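Long-range contacts in probable TonB-dependent siderophore receptor PiuA (Acinetobacter baumannii, PDB 5FP1), which probably takes up iron across the outer membrane by binding ferric siderophores, and may bind ferric enterobactin with micromolar affinity: residues A[387-392]-A[399-404]; A[255-260]-A[395-400]. All blocks are in the same frame, centred on the assembly; numbering follows the deposited sequence.

Contact 1. Residues A[387-392]-A[399-404]; sequences STNWCT and QKPFVD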
# COMPACT_ATOMS: atom_id res chain seq x y z
N SER A 387 -37.55 1.27 13.01
CA SER A 387 -37.59 1.24 14.47
C SER A 387 -36.30 0.72 15.11
O SER A 387 -36.03 1.00 16.27
CB SER A 387 -38.78 0.43 14.98
OG SER A 387 -38.69 -0.91 14.55
N THR A 388 -35.49 -0.02 14.37
CA THR A 388 -34.19 -0.45 14.91
C THR A 388 -33.01 0.21 14.16
O THR A 388 -31.86 -0.25 14.26
CB THR A 388 -34.10 -1.99 14.92
OG1 THR A 388 -34.37 -2.50 13.61
CG2 THR A 388 -35.13 -2.59 15.92
N ASN A 389 -33.30 1.30 13.44
CA ASN A 389 -32.31 2.23 12.93
C ASN A 389 -31.40 1.71 11.80
O ASN A 389 -30.31 2.25 11.61
CB ASN A 389 -31.45 2.78 14.07
CG ASN A 389 -32.28 3.27 15.25
OD1 ASN A 389 -33.21 4.01 15.05
ND2 ASN A 389 -31.91 2.89 16.48
N TRP A 390 -31.90 0.73 11.04
CA TRP A 390 -31.14 0.09 9.97
C TRP A 390 -30.92 0.96 8.75
O TRP A 390 -30.06 0.62 7.93
CB TRP A 390 -31.73 -1.29 9.58
CG TRP A 390 -31.17 -2.34 10.44
CD1 TRP A 390 -31.65 -2.76 11.66
CD2 TRP A 390 -29.91 -2.99 10.27
NE1 TRP A 390 -30.80 -3.67 12.22
CE2 TRP A 390 -29.72 -3.82 11.39
CE3 TRP A 390 -28.94 -2.97 9.26
CZ2 TRP A 390 -28.60 -4.61 11.54
CZ3 TRP A 390 -27.83 -3.79 9.40
CH2 TRP A 390 -27.66 -4.58 10.53
N CYS A 391 -31.72 2.01 8.57
CA CYS A 391 -31.50 2.99 7.53
C CYS A 391 -31.43 4.37 8.13
O CYS A 391 -32.02 4.64 9.18
CB CYS A 391 -32.63 2.98 6.50
SG CYS A 391 -32.89 1.39 5.71
N THR A 392 -30.71 5.25 7.45
CA THR A 392 -30.60 6.63 7.89
C THR A 392 -30.96 7.57 6.74
O THR A 392 -31.23 7.12 5.60
CB THR A 392 -29.19 6.91 8.46
OG1 THR A 392 -29.19 8.15 9.17
CG2 THR A 392 -28.15 6.98 7.36
N GLN A 399 -26.93 10.00 14.09
CA GLN A 399 -26.46 8.76 14.72
C GLN A 399 -27.46 8.23 15.73
O GLN A 399 -27.97 8.97 16.57
CB GLN A 399 -25.10 9.00 15.39
CG GLN A 399 -23.99 9.21 14.38
CD GLN A 399 -23.74 7.94 13.57
OE1 GLN A 399 -23.83 6.83 14.11
NE2 GLN A 399 -23.50 8.09 12.28
N LYS A 400 -27.74 6.93 15.63
CA LYS A 400 -28.73 6.22 16.46
C LYS A 400 -28.15 4.99 17.11
O LYS A 400 -27.12 4.47 16.67
CB LYS A 400 -29.89 5.75 15.59
CG LYS A 400 -30.66 6.84 14.86
CD LYS A 400 -31.51 7.67 15.81
CE LYS A 400 -32.27 8.74 15.04
NZ LYS A 400 -32.96 9.71 15.94
N PRO A 401 -28.82 4.47 18.15
CA PRO A 401 -28.37 3.23 18.78
C PRO A 401 -28.43 1.99 17.89
O PRO A 401 -29.26 1.86 16.99
CB PRO A 401 -29.32 3.06 20.00
CG PRO A 401 -29.93 4.41 20.23
CD PRO A 401 -29.93 5.12 18.90
N PHE A 402 -27.53 1.06 18.16
CA PHE A 402 -27.59 -0.25 17.54
C PHE A 402 -28.21 -1.17 18.58
O PHE A 402 -27.66 -1.31 19.66
CB PHE A 402 -26.16 -0.72 17.18
CG PHE A 402 -26.07 -2.15 16.72
CD1 PHE A 402 -26.69 -2.56 15.55
CD2 PHE A 402 -25.33 -3.09 17.44
CE1 PHE A 402 -26.60 -3.87 15.11
CE2 PHE A 402 -25.23 -4.40 17.02
CZ PHE A 402 -25.87 -4.80 15.85
N VAL A 403 -29.35 -1.77 18.27
CA VAL A 403 -30.05 -2.54 19.29
C VAL A 403 -30.12 -4.02 19.03
O VAL A 403 -30.65 -4.76 19.84
CB VAL A 403 -31.48 -2.03 19.56
CG1 VAL A 403 -31.44 -0.54 19.96
CG2 VAL A 403 -32.37 -2.26 18.36
N ASP A 404 -29.55 -4.48 17.92
CA ASP A 404 -29.41 -5.90 17.68
C ASP A 404 -28.11 -6.40 18.34
O ASP A 404 -27.50 -5.68 19.08
CB ASP A 404 -29.45 -6.18 16.18
CG ASP A 404 -30.70 -5.62 15.52
OD1 ASP A 404 -31.80 -6.11 15.83
OD2 ASP A 404 -30.59 -4.70 14.69
O HOH W 1 -30.25 -2.04 15.62
O HOH W 2 -33.67 -5.15 13.80
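With CG of Asp-404 anti to its own carbonyl carbon (chi1 -55°) and the indole of Trp-390 turned square to its stem (chi2 89°), the torsions bring the indole N-H, at the ring edge, to a carboxylate oxygen across 387-392 and 399-404. Trp-390 NE1 gives its hydrogen to Asp-404 OD2 at 2.7 Å. The oxygen lies close to the indole plane, and the N-H approaches OD2 roughly in line with the bond from CG, while ring and carboxylate planes stand 37° apart. OD2 has a second donor in a water, 2.8 Å from Asp-404 OD2, that also donates to Thr-388 O and accepts from the backbone N of Val-403. Another water joins OD1 of Asp-404 to OG1 of Thr-388, and both carboxylate oxygens are thus held. Such gathering of donors would probably favour the ionised acid.

The amide of Asn-389 works farther along. Its ND2 reaches Pro-401 O at 2.9 Å, somewhat out of the carbonyl plane, while its CG rests 3.5 Å from CB of Lys-400. Methyl meets methyl where Thr-388 CG2 lies 3.7 Å from Val-403 CG2. The CE1 edge of Phe-402 approaches CZ2 of Trp-390 at 4.2 Å.

Next door, Cys-391 forms the disulfide with Cys-383, and backbone bonds tie Trp-390 to His-318 of strand 315-341. The contact joins the turn leading into strand 391-393 to the loop leaving it for strand 405-428, within the long excursion between barrel strands 346-368 and 405-428, probably extracellular as in other TonB-dependent receptors.

Contact 2. Residues A[255-260]-A[395-400]; sequences TYYGWK and NGPTQK
Gln-399 reaches across to 255-260 and shows how one amide can serve two backbone groups at once. From CB, chi1 (-70°) sets CG beside the backbone N, and the bend at chi2 (-66°) turns CD and the amide toward the other loop. CD arrives 3.8 Å from CG of Lys-260, and the Lys-260 and Gln-399 side chains cross at about a right angle. At the tip the two heteroatoms part company. OE1 accepts from the backbone N of Lys-260 at 2.8 Å, a nearly straight bond at 168°, and is also near CB of that residue. NE2 donates to Gly-258 O at 3.0 Å, straighter still; the oxygen lies in the amide plane of Gln-399, although the donor sits well above the plane of the Gly-258 carbonyl. With both ends gripped, rotation of the amide about its last torsion is fixed. NE2 also comes to the edge of the Tyr-256 ring, near CD2, while the Tyr-256 OH bonds to Pro-230 O.

Pro-397 provides the apolar half. Its CG lies 3.7 Å from Thr-255 CG2 and 4.0 Å from CE1 of Tyr-257, whose hydroxyl bonds to Leu-394 O. A water links Thr-255 OG1, which also bonds to Lys-252 O, with the backbone N of Gly-396. At the far end Trp-259 NE1 makes a weak bond to Lys-400 O, which lies at the edge of the indole, and NZ of Lys-260 forms a salt bridge with Glu-197. The loop between strands 234-238 and 264-279 thus packs on the one between strands 391-393 and 405-428, at the probable extracellular end of this TonB-dependent receptor barrel.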
# COMPACT_ATOMS: atom_id res chain seq x y z
N THR A 255 -20.40 13.99 4.70
CA THR A 255 -21.52 13.19 5.21
C THR A 255 -21.04 11.77 5.55
O THR A 255 -20.32 11.14 4.76
CB THR A 255 -22.68 13.16 4.20
OG1 THR A 255 -23.16 14.50 3.98
CG2 THR A 255 -23.80 12.28 4.70
N TYR A 256 -21.43 11.28 6.72
CA TYR A 256 -21.03 9.95 7.18
C TYR A 256 -22.21 9.01 7.30
O TYR A 256 -23.15 9.30 8.05
CB TYR A 256 -20.36 10.06 8.55
CG TYR A 256 -19.87 8.77 9.17
CD1 TYR A 256 -18.80 8.06 8.63
CD2 TYR A 256 -20.46 8.28 10.33
CE1 TYR A 256 -18.34 6.90 9.24
CE2 TYR A 256 -20.01 7.13 10.94
CZ TYR A 256 -18.94 6.44 10.40
OH TYR A 256 -18.51 5.29 11.04
N TYR A 257 -22.16 7.90 6.58
CA TYR A 257 -23.22 6.90 6.59
C TYR A 257 -22.95 5.68 7.44
O TYR A 257 -23.74 4.73 7.44
CB TYR A 257 -23.54 6.47 5.15
CG TYR A 257 -24.09 7.58 4.32
CD1 TYR A 257 -25.25 8.24 4.70
CD2 TYR A 257 -23.41 8.04 3.18
CE1 TYR A 257 -25.75 9.28 3.94
CE2 TYR A 257 -23.92 9.07 2.41
CZ TYR A 257 -25.08 9.70 2.81
OH TYR A 257 -25.56 10.75 2.07
N GLY A 258 -21.85 5.70 8.19
CA GLY A 258 -21.59 4.65 9.13
C GLY A 258 -22.50 4.72 10.35
O GLY A 258 -23.24 5.68 10.54
N TRP A 259 -22.43 3.69 11.17
CA TRP A 259 -23.32 3.51 12.31
C TRP A 259 -22.44 3.38 13.54
O TRP A 259 -21.94 2.30 13.85
CB TRP A 259 -24.16 2.28 12.06
CG TRP A 259 -25.31 2.05 12.97
CD1 TRP A 259 -25.62 2.72 14.14
CD2 TRP A 259 -26.31 1.06 12.80
NE1 TRP A 259 -26.78 2.21 14.68
CE2 TRP A 259 -27.23 1.19 13.88
CE3 TRP A 259 -26.56 0.11 11.81
CZ2 TRP A 259 -28.35 0.38 14.00
CZ3 TRP A 259 -27.69 -0.69 11.93
CH2 TRP A 259 -28.57 -0.56 13.03
N LYS A 260 -22.21 4.50 14.22
CA LYS A 260 -21.15 4.56 15.20
C LYS A 260 -21.34 3.66 16.39
O LYS A 260 -20.35 3.16 16.94
CB LYS A 260 -20.84 5.99 15.61
CG LYS A 260 -20.26 6.78 14.45
CD LYS A 260 -19.89 8.18 14.84
CE LYS A 260 -18.60 8.23 15.60
NZ LYS A 260 -18.09 9.61 15.53
N ASN A 395 -29.76 12.73 3.26
CA ASN A 395 -29.35 14.08 3.60
C ASN A 395 -29.50 14.34 5.10
O ASN A 395 -30.57 14.16 5.67
CB ASN A 395 -30.19 15.08 2.77
CG ASN A 395 -29.99 14.92 1.27
OD1 ASN A 395 -30.93 14.71 0.51
ND2 ASN A 395 -28.76 14.97 0.86
N GLY A 396 -28.41 14.71 5.75
CA GLY A 396 -28.41 14.93 7.21
C GLY A 396 -28.65 13.71 8.09
O GLY A 396 -29.49 13.75 8.99
N PRO A 397 -27.92 12.60 7.85
CA PRO A 397 -28.07 11.44 8.73
C PRO A 397 -27.78 11.79 10.18
O PRO A 397 -26.88 12.58 10.45
CB PRO A 397 -27.00 10.45 8.22
CG PRO A 397 -26.04 11.28 7.42
CD PRO A 397 -26.86 12.40 6.84
N THR A 398 -28.50 11.17 11.10
CA THR A 398 -28.21 11.32 12.51
C THR A 398 -27.84 9.98 13.12
O THR A 398 -28.39 8.95 12.74
CB THR A 398 -29.41 11.95 13.26
OG1 THR A 398 -30.54 11.09 13.14
CG2 THR A 398 -29.77 13.29 12.67
N GLN A 399 -26.93 10.00 14.09
CA GLN A 399 -26.46 8.76 14.72
C GLN A 399 -27.46 8.23 15.73
O GLN A 399 -27.97 8.97 16.57
CB GLN A 399 -25.10 9.00 15.39
CG GLN A 399 -23.99 9.21 14.38
CD GLN A 399 -23.74 7.94 13.57
OE1 GLN A 399 -23.83 6.83 14.11
NE2 GLN A 399 -23.50 8.09 12.28
N LYS A 400 -27.74 6.93 15.63
CA LYS A 400 -28.73 6.22 16.46
C LYS A 400 -28.15 4.99 17.11
O LYS A 400 -27.12 4.47 16.67
CB LYS A 400 -29.89 5.75 15.59
CG LYS A 400 -30.66 6.84 14.86
CD LYS A 400 -31.51 7.67 15.81
CE LYS A 400 -32.27 8.74 15.04
NZ LYS A 400 -32.96 9.71 15.94
O HOH W 3 -25.85 15.27 4.49

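In the fold
Both contacts hold the loop that leads from strand 391-393 into strand 405-428, and they share Gln-399 and Lys-400; the centres of contact 1 and contact 2 lie about 10 Å apart. Contact 1 is a surface contact that joins the two flanks of strand 391-393, between segments close in sequence, and relies on a carboxylate and bridging waters. Contact 2 is partly buried and closer to the centre of the chain; it joins segments 135 residues apart by an uncharged amide, backbone groups and a proline. Trp-259 connects them: it meets Trp-390 and Phe-402 edge-to-face, so the aromatic groups of contact 1 pack on a residue of contact 2.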